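Local structure of polyphosphate kinase (Porphyromonas gingivalis, 2O8R) at residues A[48-51]-A[52-56]; A[56-59]-A[60-63]; A[13-16]-A[17-20]; A[88-91]-A[92-95]. The protein probably catalyses the reversible transfer of the terminal phosphate of ATP onto a growing chain of inorganic polyphosphate. The protein carries 3 engineered substitutions. All blocks are in the same frame, centred on the assembly; numbering follows the deposited sequence.

Contact 1 of 4, residues A[48-51]-A[52-56]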
loop_
_atom_site.group_PDB
_atom_site.type_symbol
_atom_site.label_atom_id
_atom_site.label_comp_id
_atom_site.label_asym_id
_atom_site.label_seq_id
_atom_site.Cartn_x
_atom_site.Cartn_y
_atom_site.Cartn_z
ATOM N N ASN A 48 14.625 12.731 8.767
ATOM C CA ASN A 48 14.371 14.119 9.157
ATOM C C ASN A 48 15.202 15.102 8.366
ATOM O O ASN A 48 14.699 16.131 7.956
ATOM C CB ASN A 48 14.656 14.349 10.641
ATOM C CG ASN A 48 13.774 13.536 11.530
ATOM O OD1 ASN A 48 12.747 12.999 11.095
ATOM N ND2 ASN A 48 14.165 13.428 12.789
ATOM N N LEU A 49 16.479 14.784 8.172
ATOM C CA LEU A 49 17.386 15.657 7.445
ATOM C C LEU A 49 17.054 15.645 5.954
ATOM O O LEU A 49 17.378 16.574 5.217
ATOM C CB LEU A 49 18.828 15.232 7.683
ATOM C CG LEU A 49 19.907 16.167 7.146
ATOM C CD1 LEU A 49 19.695 17.572 7.692
ATOM C CD2 LEU A 49 21.298 15.652 7.480
ATOM N N GLU A 50 16.379 14.595 5.513
ATOM C CA GLU A 50 15.938 14.533 4.133
ATOM C C GLU A 50 14.791 15.513 3.935
ATOM O O GLU A 50 14.765 16.254 2.957
ATOM C CB GLU A 50 15.524 13.108 3.776
ATOM C CG GLU A 50 15.074 12.916 2.339
ATOM C CD GLU A 50 16.190 13.093 1.327
ATOM O OE1 GLU A 50 17.289 12.520 1.510
ATOM O OE2 GLU A 50 15.957 13.804 0.334
ATOM N N GLU A 51 13.866 15.522 4.891
ATOM C CA GLU A 51 12.701 16.403 4.879
ATOM C C GLU A 51 13.116 17.872 4.988
ATOM O O GLU A 51 12.656 18.711 4.218
ATOM C CB GLU A 51 11.753 16.014 6.022
ATOM C CG GLU A 51 10.491 16.857 6.149
ATOM C CD GLU A 51 9.417 16.502 5.130
ATOM O OE1 GLU A 51 9.484 15.411 4.522
ATOM O OE2 GLU A 51 8.492 17.318 4.944
ATOM N N PHE A 52 14.000 18.156 5.938
ATOM C CA PHE A 52 14.610 19.462 6.113
ATOM C C PHE A 52 15.221 19.956 4.818
ATOM O O PHE A 52 14.993 21.091 4.418
ATOM C CB PHE A 52 15.697 19.377 7.173
ATOM C CG PHE A 52 16.279 20.706 7.585
ATOM C CD1 PHE A 52 15.570 21.567 8.418
ATOM C CD2 PHE A 52 17.562 21.075 7.177
ATOM C CE1 PHE A 52 16.125 22.776 8.833
ATOM C CE2 PHE A 52 18.123 22.281 7.582
ATOM C CZ PHE A 52 17.403 23.134 8.417
ATOM N N TYR A 53 15.999 19.111 4.155
ATOM C CA TYR A 53 16.587 19.521 2.891
ATOM C C TYR A 53 15.530 19.851 1.828
ATOM O O TYR A 53 15.590 20.922 1.225
ATOM C CB TYR A 53 17.624 18.507 2.396
ATOM C CG TYR A 53 19.039 18.877 2.781
ATOM C CD1 TYR A 53 19.545 18.567 4.040
ATOM C CD2 TYR A 53 19.864 19.563 1.896
ATOM C CE1 TYR A 53 20.844 18.912 4.404
ATOM C CE2 TYR A 53 21.164 19.915 2.255
ATOM C CZ TYR A 53 21.644 19.579 3.509
ATOM O OH TYR A 53 22.918 19.930 3.867
ATOM N N THR A 54 14.537 18.982 1.633
ATOM C CA THR A 54 13.609 19.184 0.506
ATOM C C THR A 54 12.607 20.326 0.658
ATOM O O THR A 54 12.069 20.797 -0.341
ATOM C CB THR A 54 12.849 17.901 0.066
ATOM O OG1 THR A 54 11.729 17.669 0.925
ATOM C CG2 THR A 54 13.762 16.693 0.051
ATOM N N VAL A 55 12.359 20.776 1.887
ATOM C CA VAL A 55 11.435 21.901 2.093
ATOM C C VAL A 55 12.109 23.178 2.624
ATOM O O VAL A 55 11.737 24.299 2.262
ATOM C CB VAL A 55 10.184 21.525 2.964
ATOM C CG1 VAL A 55 10.059 20.014 3.135
ATOM C CG2 VAL A 55 10.207 22.215 4.311
ATOM N N ARG A 56 13.116 23.003 3.463
ATOM C CA ARG A 56 13.663 24.116 4.202
ATOM C C ARG A 56 14.920 24.667 3.529
ATOM O O ARG A 56 15.027 25.878 3.324
ATOM C CB ARG A 56 13.915 23.679 5.643
ATOM C CG ARG A 56 14.039 24.779 6.628
ATOM C CD ARG A 56 12.749 25.539 6.856
ATOM N NE ARG A 56 13.104 26.868 7.349
ATOM C CZ ARG A 56 12.328 27.944 7.297
ATOM N NH1 ARG A 56 11.106 27.874 6.779
ATOM N NH2 ARG A 56 12.782 29.091 7.775
#

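Contact 2 of 4, residues A[56-59]-A[60-63]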
loop_
_atom_site.group_PDB
_atom_site.type_symbol
_atom_site.label_atom_id
_atom_site.label_comp_id
_atom_site.label_asym_id
_atom_site.label_seq_id
_atom_site.Cartn_x
_atom_site.Cartn_y
_atom_site.Cartn_z
ATOM N N ARG A 56 13.116 23.003 3.463
ATOM C CA ARG A 56 13.663 24.116 4.202
ATOM C C ARG A 56 14.920 24.667 3.529
ATOM O O ARG A 56 15.027 25.878 3.324
ATOM C CB ARG A 56 13.915 23.679 5.643
ATOM C CG ARG A 56 14.039 24.779 6.628
ATOM C CD ARG A 56 12.749 25.539 6.856
ATOM N NE ARG A 56 13.104 26.868 7.349
ATOM C CZ ARG A 56 12.328 27.944 7.297
ATOM N NH1 ARG A 56 11.106 27.874 6.779
ATOM N NH2 ARG A 56 12.782 29.091 7.775
ATOM N N VAL A 57 15.851 23.787 3.163
ATOM C CA VAL A 57 17.062 24.201 2.454
ATOM C C VAL A 57 16.686 24.702 1.063
ATOM O O VAL A 57 17.222 25.711 0.585
ATOM C CB VAL A 57 18.128 23.070 2.404
ATOM C CG1 VAL A 57 19.056 23.214 1.201
ATOM C CG2 VAL A 57 18.941 23.057 3.681
ATOM N N ALA A 58 15.730 24.012 0.444
ATOM C CA ALA A 58 15.178 24.414 -0.846
ATOM C C ALA A 58 14.609 25.830 -0.801
ATOM O O ALA A 58 14.898 26.644 -1.686
ATOM C CB ALA A 58 14.112 23.431 -1.296
ATOM N N TYR A 59 13.813 26.112 0.231
ATOM C CA TYR A 59 13.272 27.449 0.454
ATOM C C TYR A 59 14.364 28.510 0.483
ATOM O O TYR A 59 14.271 29.521 -0.213
ATOM C CB TYR A 59 12.457 27.511 1.745
ATOM C CG TYR A 59 12.178 28.928 2.208
ATOM C CD1 TYR A 59 11.161 29.689 1.630
ATOM C CD2 TYR A 59 12.935 29.509 3.223
ATOM C CE1 TYR A 59 10.912 30.989 2.048
ATOM C CE2 TYR A 59 12.696 30.799 3.648
ATOM C CZ TYR A 59 11.686 31.536 3.059
ATOM O OH TYR A 59 11.462 32.824 3.489
ATOM N N HIS A 60 15.400 28.271 1.282
ATOM C CA HIS A 60 16.515 29.207 1.384
ATOM C C HIS A 60 17.312 29.323 0.091
ATOM O O HIS A 60 17.962 30.337 -0.151
ATOM C CB HIS A 60 17.441 28.812 2.521
ATOM C CG HIS A 60 16.822 28.942 3.874
ATOM N ND1 HIS A 60 16.047 30.023 4.234
ATOM C CD2 HIS A 60 16.874 28.137 4.962
ATOM C CE1 HIS A 60 15.645 29.877 5.484
ATOM N NE2 HIS A 60 16.135 28.742 5.950
ATOM N N GLN A 61 17.266 28.282 -0.731
ATOM C CA GLN A 61 17.922 28.319 -2.032
ATOM C C GLN A 61 17.112 29.133 -3.034
ATOM O O GLN A 61 17.678 29.799 -3.904
ATOM C CB GLN A 61 18.156 26.904 -2.554
ATOM C CG GLN A 61 19.260 26.171 -1.817
ATOM C CD GLN A 61 19.304 24.712 -2.168
ATOM O OE1 GLN A 61 20.360 24.082 -2.113
ATOM N NE2 GLN A 61 18.154 24.158 -2.541
ATOM N N ALA A 62 15.787 29.074 -2.900
ATOM C CA ALA A 62 14.882 29.841 -3.753
ATOM C C ALA A 62 14.921 31.330 -3.395
ATOM O O ALA A 62 14.700 32.190 -4.245
ATOM C CB ALA A 62 13.476 29.305 -3.639
ATOM N N VAL A 63 15.204 31.624 -2.134
ATOM C CA VAL A 63 15.379 33.002 -1.695
ATOM C C VAL A 63 16.677 33.611 -2.247
ATOM O O VAL A 63 16.651 34.700 -2.828
ATOM C CB VAL A 63 15.301 33.126 -0.147
ATOM C CG1 VAL A 63 15.881 34.469 0.339
ATOM C CG2 VAL A 63 13.850 32.951 0.319
#

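Contact 3 of 4, residues A[13-16]-A[17-20]. With SO4 (sulfate ion), chain C.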
loop_
_atom_site.group_PDB
_atom_site.type_symbol
_atom_site.label_atom_id
_atom_site.label_comp_id
_atom_site.label_asym_id
_atom_site.label_seq_id
_atom_site.Cartn_x
_atom_site.Cartn_y
_atom_site.Cartn_z
ATOM N N ARG A 13 15.185 29.674 13.593
ATOM C CA ARG A 13 14.381 28.460 13.703
ATOM C C ARG A 13 15.104 27.199 13.201
ATOM O O ARG A 13 15.043 26.154 13.846
ATOM C CB ARG A 13 12.990 28.637 13.078
ATOM C CG ARG A 13 12.969 29.100 11.635
ATOM C CD ARG A 13 11.564 29.020 11.073
ATOM N NE ARG A 13 11.156 27.633 10.856
ATOM C CZ ARG A 13 9.941 27.248 10.476
ATOM N NH1 ARG A 13 8.986 28.144 10.268
ATOM N NH2 ARG A 13 9.676 25.960 10.302
ATOM N N ASP A 14 15.819 27.325 12.086
ATOM C CA ASP A 14 16.566 26.216 11.487
ATOM C C ASP A 14 17.734 25.736 12.337
ATOM O O ASP A 14 17.981 24.540 12.431
ATOM C CB ASP A 14 17.055 26.610 10.093
ATOM C CG ASP A 14 15.908 26.933 9.154
ATOM O OD1 ASP A 14 15.015 26.079 9.018
ATOM O OD2 ASP A 14 15.885 28.036 8.569
HETATM N N MSE A 15 18.448 26.668 12.956
HETATM C CA MSE A 15 19.485 26.311 13.905
HETATM C C MSE A 15 18.856 25.539 15.053
HETATM O O MSE A 15 19.349 24.487 15.465
HETATM C CB MSE A 15 20.183 27.563 14.439
HETATM C CG MSE A 15 21.009 28.330 13.423
HETATM SE SE MSE A 15 21.893 27.203 12.087
HETATM C CE MSE A 15 20.753 27.591 10.549
ATOM N N SER A 16 17.749 26.074 15.550
ATOM C CA SER A 16 16.949 25.404 16.545
ATOM C C SER A 16 16.507 24.040 16.038
ATOM O O SER A 16 16.533 23.068 16.783
ATOM C CB SER A 16 15.744 26.260 16.915
ATOM O OG SER A 16 14.789 25.505 17.624
ATOM N N TRP A 17 16.123 23.944 14.772
ATOM C CA TRP A 17 15.729 22.638 14.250
ATOM C C TRP A 17 16.894 21.675 14.268
ATOM O O TRP A 17 16.758 20.552 14.733
ATOM C CB TRP A 17 15.164 22.708 12.839
ATOM C CG TRP A 17 14.626 21.379 12.396
ATOM C CD1 TRP A 17 13.352 20.912 12.572
ATOM C CD2 TRP A 17 15.342 20.341 11.719
ATOM N NE1 TRP A 17 13.231 19.658 12.044
ATOM C CE2 TRP A 17 14.436 19.279 11.514
ATOM C CE3 TRP A 17 16.664 20.203 11.270
ATOM C CZ2 TRP A 17 14.805 18.091 10.874
ATOM C CZ3 TRP A 17 17.026 19.032 10.632
ATOM C CH2 TRP A 17 16.096 17.983 10.444
ATOM N N LEU A 18 18.036 22.122 13.758
ATOM C CA LEU A 18 19.231 21.290 13.689
ATOM C C LEU A 18 19.647 20.788 15.062
ATOM O O LEU A 18 20.173 19.688 15.205
ATOM C CB LEU A 18 20.366 22.035 12.976
ATOM C CG LEU A 18 20.169 22.120 11.453
ATOM C CD1 LEU A 18 21.101 23.134 10.799
ATOM C CD2 LEU A 18 20.317 20.747 10.796
ATOM N N SER A 19 19.360 21.591 16.077
ATOM C CA SER A 19 19.586 21.215 17.463
ATOM C C SER A 19 18.748 19.997 17.842
ATOM O O SER A 19 19.210 19.100 18.552
ATOM C CB SER A 19 19.235 22.397 18.370
ATOM O OG SER A 19 19.556 22.124 19.713
ATOM N N PHE A 20 17.508 19.985 17.358
ATOM C CA PHE A 20 16.586 18.882 17.586
ATOM C C PHE A 20 17.116 17.612 16.933
ATOM O O PHE A 20 17.125 16.547 17.551
ATOM C CB PHE A 20 15.193 19.262 17.072
ATOM C CG PHE A 20 14.341 18.101 16.675
ATOM C CD1 PHE A 20 13.834 17.229 17.635
ATOM C CD2 PHE A 20 14.010 17.897 15.336
ATOM C CE1 PHE A 20 13.034 16.155 17.271
ATOM C CE2 PHE A 20 13.211 16.826 14.953
ATOM C CZ PHE A 20 12.719 15.953 15.920
HETATM S S SO4 C . 14.262 32.600 11.380
HETATM O O1 SO4 C . 13.365 32.448 12.527
HETATM O O2 SO4 C . 15.320 31.586 11.412
HETATM O O3 SO4 C . 13.507 32.441 10.142
HETATM O O4 SO4 C . 14.867 33.929 11.441
#

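Contact 4 of 4, residues A[88-91]-A[92-95]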
loop_
_atom_site.group_PDB
_atom_site.type_symbol
_atom_site.label_atom_id
_atom_site.label_comp_id
_atom_site.label_asym_id
_atom_site.label_seq_id
_atom_site.Cartn_x
_atom_site.Cartn_y
_atom_site.Cartn_z
ATOM N N ARG A 88 24.944 24.014 6.359
ATOM C CA ARG A 88 25.925 23.127 5.759
ATOM C C ARG A 88 27.051 22.788 6.729
ATOM O O ARG A 88 27.456 21.629 6.848
ATOM C CB ARG A 88 26.491 23.776 4.501
ATOM C CG ARG A 88 27.666 23.049 3.922
ATOM C CD ARG A 88 28.261 23.769 2.726
ATOM N NE ARG A 88 29.332 22.966 2.159
ATOM C CZ ARG A 88 29.179 22.131 1.139
ATOM N NH1 ARG A 88 27.998 22.005 0.546
ATOM N NH2 ARG A 88 30.214 21.427 0.707
ATOM N N GLU A 89 27.534 23.803 7.436
ATOM C CA GLU A 89 28.614 23.615 8.385
ATOM C C GLU A 89 28.178 22.668 9.472
ATOM O O GLU A 89 28.908 21.749 9.827
ATOM C CB GLU A 89 29.063 24.950 8.970
ATOM C CG GLU A 89 30.011 25.717 8.054
ATOM C CD GLU A 89 30.596 26.960 8.702
ATOM O OE1 GLU A 89 30.402 27.163 9.924
ATOM O OE2 GLU A 89 31.259 27.736 7.978
ATOM N N THR A 90 26.963 22.881 9.969
ATOM C CA THR A 90 26.412 22.055 11.032
ATOM C C THR A 90 26.188 20.633 10.555
ATOM O O THR A 90 26.564 19.688 11.252
ATOM C CB THR A 90 25.124 22.668 11.613
ATOM O OG1 THR A 90 25.488 23.695 12.534
ATOM C CG2 THR A 90 24.292 21.628 12.362
ATOM N N VAL A 91 25.614 20.486 9.360
ATOM C CA VAL A 91 25.306 19.158 8.828
ATOM C C VAL A 91 26.577 18.346 8.633
ATOM O O VAL A 91 26.634 17.188 9.024
ATOM C CB VAL A 91 24.483 19.211 7.529
ATOM C CG1 VAL A 91 24.285 17.816 6.973
ATOM C CG2 VAL A 91 23.128 19.841 7.792
ATOM N N ILE A 92 27.611 18.972 8.082
ATOM C CA ILE A 92 28.892 18.296 7.874
ATOM C C ILE A 92 29.450 17.755 9.184
ATOM O O ILE A 92 30.001 16.651 9.230
ATOM C CB ILE A 92 29.909 19.211 7.143
ATOM C CG1 ILE A 92 29.524 19.346 5.664
ATOM C CG2 ILE A 92 31.322 18.669 7.263
ATOM C CD1 ILE A 92 30.268 20.434 4.922
ATOM N N ARG A 93 29.259 18.523 10.252
ATOM C CA ARG A 93 29.697 18.122 11.580
ATOM C C ARG A 93 28.876 16.934 12.105
ATOM O O ARG A 93 29.431 15.961 12.619
ATOM C CB ARG A 93 29.641 19.317 12.542
ATOM C CG ARG A 93 30.319 19.065 13.879
ATOM C CD ARG A 93 30.003 20.129 14.922
ATOM N NE ARG A 93 28.568 20.386 15.069
ATOM C CZ ARG A 93 27.721 19.653 15.794
ATOM N NH1 ARG A 93 28.135 18.581 16.461
ATOM N NH2 ARG A 93 26.445 19.998 15.850
ATOM N N GLN A 94 27.558 17.011 11.944
ATOM C CA GLN A 94 26.654 15.968 12.428
ATOM C C GLN A 94 26.883 14.670 11.677
ATOM O O GLN A 94 26.825 13.575 12.248
ATOM C CB GLN A 94 25.205 16.418 12.277
ATOM C CG GLN A 94 24.869 17.588 13.169
ATOM C CD GLN A 94 23.405 17.945 13.168
ATOM O OE1 GLN A 94 22.709 17.802 12.160
ATOM N NE2 GLN A 94 22.926 18.427 14.309
ATOM N N ASP A 95 27.167 14.813 10.390
ATOM C CA ASP A 95 27.506 13.695 9.542
ATOM C C ASP A 95 28.695 12.922 10.093
ATOM O O ASP A 95 28.661 11.698 10.142
ATOM C CB ASP A 95 27.814 14.187 8.135
ATOM C CG ASP A 95 27.762 13.075 7.112
ATOM O OD1 ASP A 95 26.845 12.225 7.200
ATOM O OD2 ASP A 95 28.632 13.057 6.218
#

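Contact 1 of 4, residues A[48-51]-A[52-56]
Leu49 and Tyr53, four residues apart on helix 35-63, form the main apolar pair. Their side chains run side by side and point the same way, and Leu49 CD1 lies 3.7 Å from Tyr53 CE1. The torsion of Leu49 holds its CG opposite the backbone N (chi1 -172°), which brings the isobutyl group alongside the phenol ring. The same methyl also reaches the Phe52 ring, with Leu49 CD1 4.1 Å from Phe52 CD2, so one methyl touches both aromatic side chains. Leu49 O lies in the plane of the Tyr53 ring at its edge, 3.2 Å from Tyr53 CD1. Two carboxylate-to-methyl contacts follow along the helix, the side chains of each pair crossing at a slant: Glu50 OE2 is 3.6 Å from Thr54 CG2, and Glu51 OE2 is 3.6 Å from Val55 CG1.

Backbone bonds supply the polar framework. The i to i+4 ladder runs from Phe52 N to Asn48 O (2.9 Å, nearly straight at 174°) through Val55 N to Glu51 O, and a wider pi-type turn at 53-56 overlaps its end. This part of the helix belongs to the N-terminal domain of the PPK1 family, and Asn48 is a predicted ATP-binding residue, with Arg570 and Tyr474, also predicted to bind ATP, in its vicinity.

Glu50 OE1 makes salt bridges to Lys233 and Arg268, the latter also a cation-pi partner of the Tyr53 ring, while Glu50 OE2 bonds to Ser235 OG. Toward helix 13-29, Asn48 ND2 donates to Asn21 OD1 and Phe52 stacks with Trp17.

Contact 2 of 4, residues A[56-59]-A[60-63]
His60 and Tyr59 have the most surface buried here, and their rings form an offset edge-to-face pair. The edge of Tyr59 is directed at the face of His60, with centroids 5.0 Å apart and planes inclined at 61°. The close approach is Tyr59 CD2 to His60 ND1, at 3.3 Å. Over one face of the same tyrosine ring, Val63 CG2 makes a CH-pi contact, 4.0 Å from the ring centroid.

These are the closing turns of helix 35-63, and the backbone bonds here in alpha-helical fashion, as Val63 N to Tyr59 O (3.0 Å) attests. With CG opposite the carbonyl carbon (chi1 -67°), the imidazole of His60 turns back over the preceding turn, and CD2 comes 3.3 Å from Arg56 O. The guanidinium of Arg56 lies next to it, with NH2 3.8 Å from His60 CE1 and its plane 83° from that of the ring. Asp14 of helix 13-29 holds both side chains: its OD1 takes a salt bridge from Arg56 NE, and its OD2 makes a probable hydrogen bond with His60 NE2. Val57 and Gln61 face helix 83-112, touching Ile87 and Leu84 respectively.

Contact 3 of 4, residues A[13-16]-A[17-20]
The first turns of helix 13-29 start at Arg13, whose carbonyl takes the amide hydrogen of Trp17 and whose own N-H points out of the helix start toward a bound sulfate. Arg13 N lies 2.9 Å from sulfate O2 with an N-H...O angle of 150°; a second approach, to O1, is weak. The anion, probably from the crystallisation liquor, also lies close to the side chain: Arg13 CG is 3.4 Å from O2, placed there by a chi1 of 55° that sets CG between the backbone N and the carbonyl carbon.

One residue on, Leu18 N bonds to Asp14 O at 2.8 Å and 166°, and Leu18 CG rests 3.4 Å from that oxygen. The SE of Met15, a selenomethionine, lies 4.3 Å from Leu18 CD1 in the apolar contact of this turn. Within 17-20, Phe20 CD2 sits 3.8 Å above one face of the Trp17 indole, near its rim.

Outside the helix, Ser16 OG bonds to Cys573 N and Ser19 OG to Leu663 O, tying the helix to C-terminal parts of the chain. The buried Asp14 carboxylate, which has two partners on helix 35-63, is probably ionised, while an anion bound at the N-H of the first helical residue is consistent with the favourable field of a helix N-terminus.

Contact 4 of 4, residues A[88-91]-A[92-95]
Arg88 and Ile92 meet through their aliphatic parts: Ile92 CD1 is 3.8 Å from Arg88 CG and 3.9 Å from Arg88 NE. The arginine chain is extended from CG to NE, and the methyl crosses it between these two atoms. Two residues further on, Thr90 and Gln94 make the second pair, in which Thr90 CG2 lies 3.9 Å from Gln94 CD. The torsion of Thr90 sets this methyl opposite the backbone N (chi1 of OG1 -80°), which presents it to the amide carbon of Gln94.

Beneath the side chains, regular alpha-helical bonds hold the turns of helix 83-112. Gln94 N to Thr90 O measures 2.9 Å with the donor in the carbonyl plane, and Asp95 N to Val91 O measures 2.8 Å at 162°.

Farther out, Arg88 NH2 bonds to Ala294 O and Ile92 touches Ile295, both on strand 294-297, while the buried Val91 packs on Leu49 and Tyr53 of helix 35-63. Gln94 NE2 probably donates to Leu18 O of helix 13-29 and also bonds to Glu22 OE2, the oxygen that Arg93 NH2 engages in a salt bridge. With an amide and a guanidinium donating to one oxygen, Glu22 is probably kept negatively charged, and the glutamine, reaching both a backbone and a side-chain oxygen, ties helix 83-112 to helix 13-29.

Overall arrangement
Contacts 1 and 2 follow one another on helix 35-63 and share Arg56, while contact 3 lies on helix 13-29 and contact 4 on helix 83-112, all in the N-terminal domain. Contact 3 is buried, contacts 1 and 4 are partly so, and contact 2 lies at the surface. Their chemistry follows their place. Buried contact 3 offers the Asp14 carboxylate to contacts 1 and 2 and adds ring packing against contact 1 (Phe52 CD1 to Trp17 CE3, 3.3 Å). Contact 4 meets contacts 1 and 3 mainly by aliphatic packing (Leu49 CD2 to Val91 CG1, 3.7 Å), plus one probable amide bond to contact 3. Surface contact 2, which does not touch contact 4, relies on an aromatic pair.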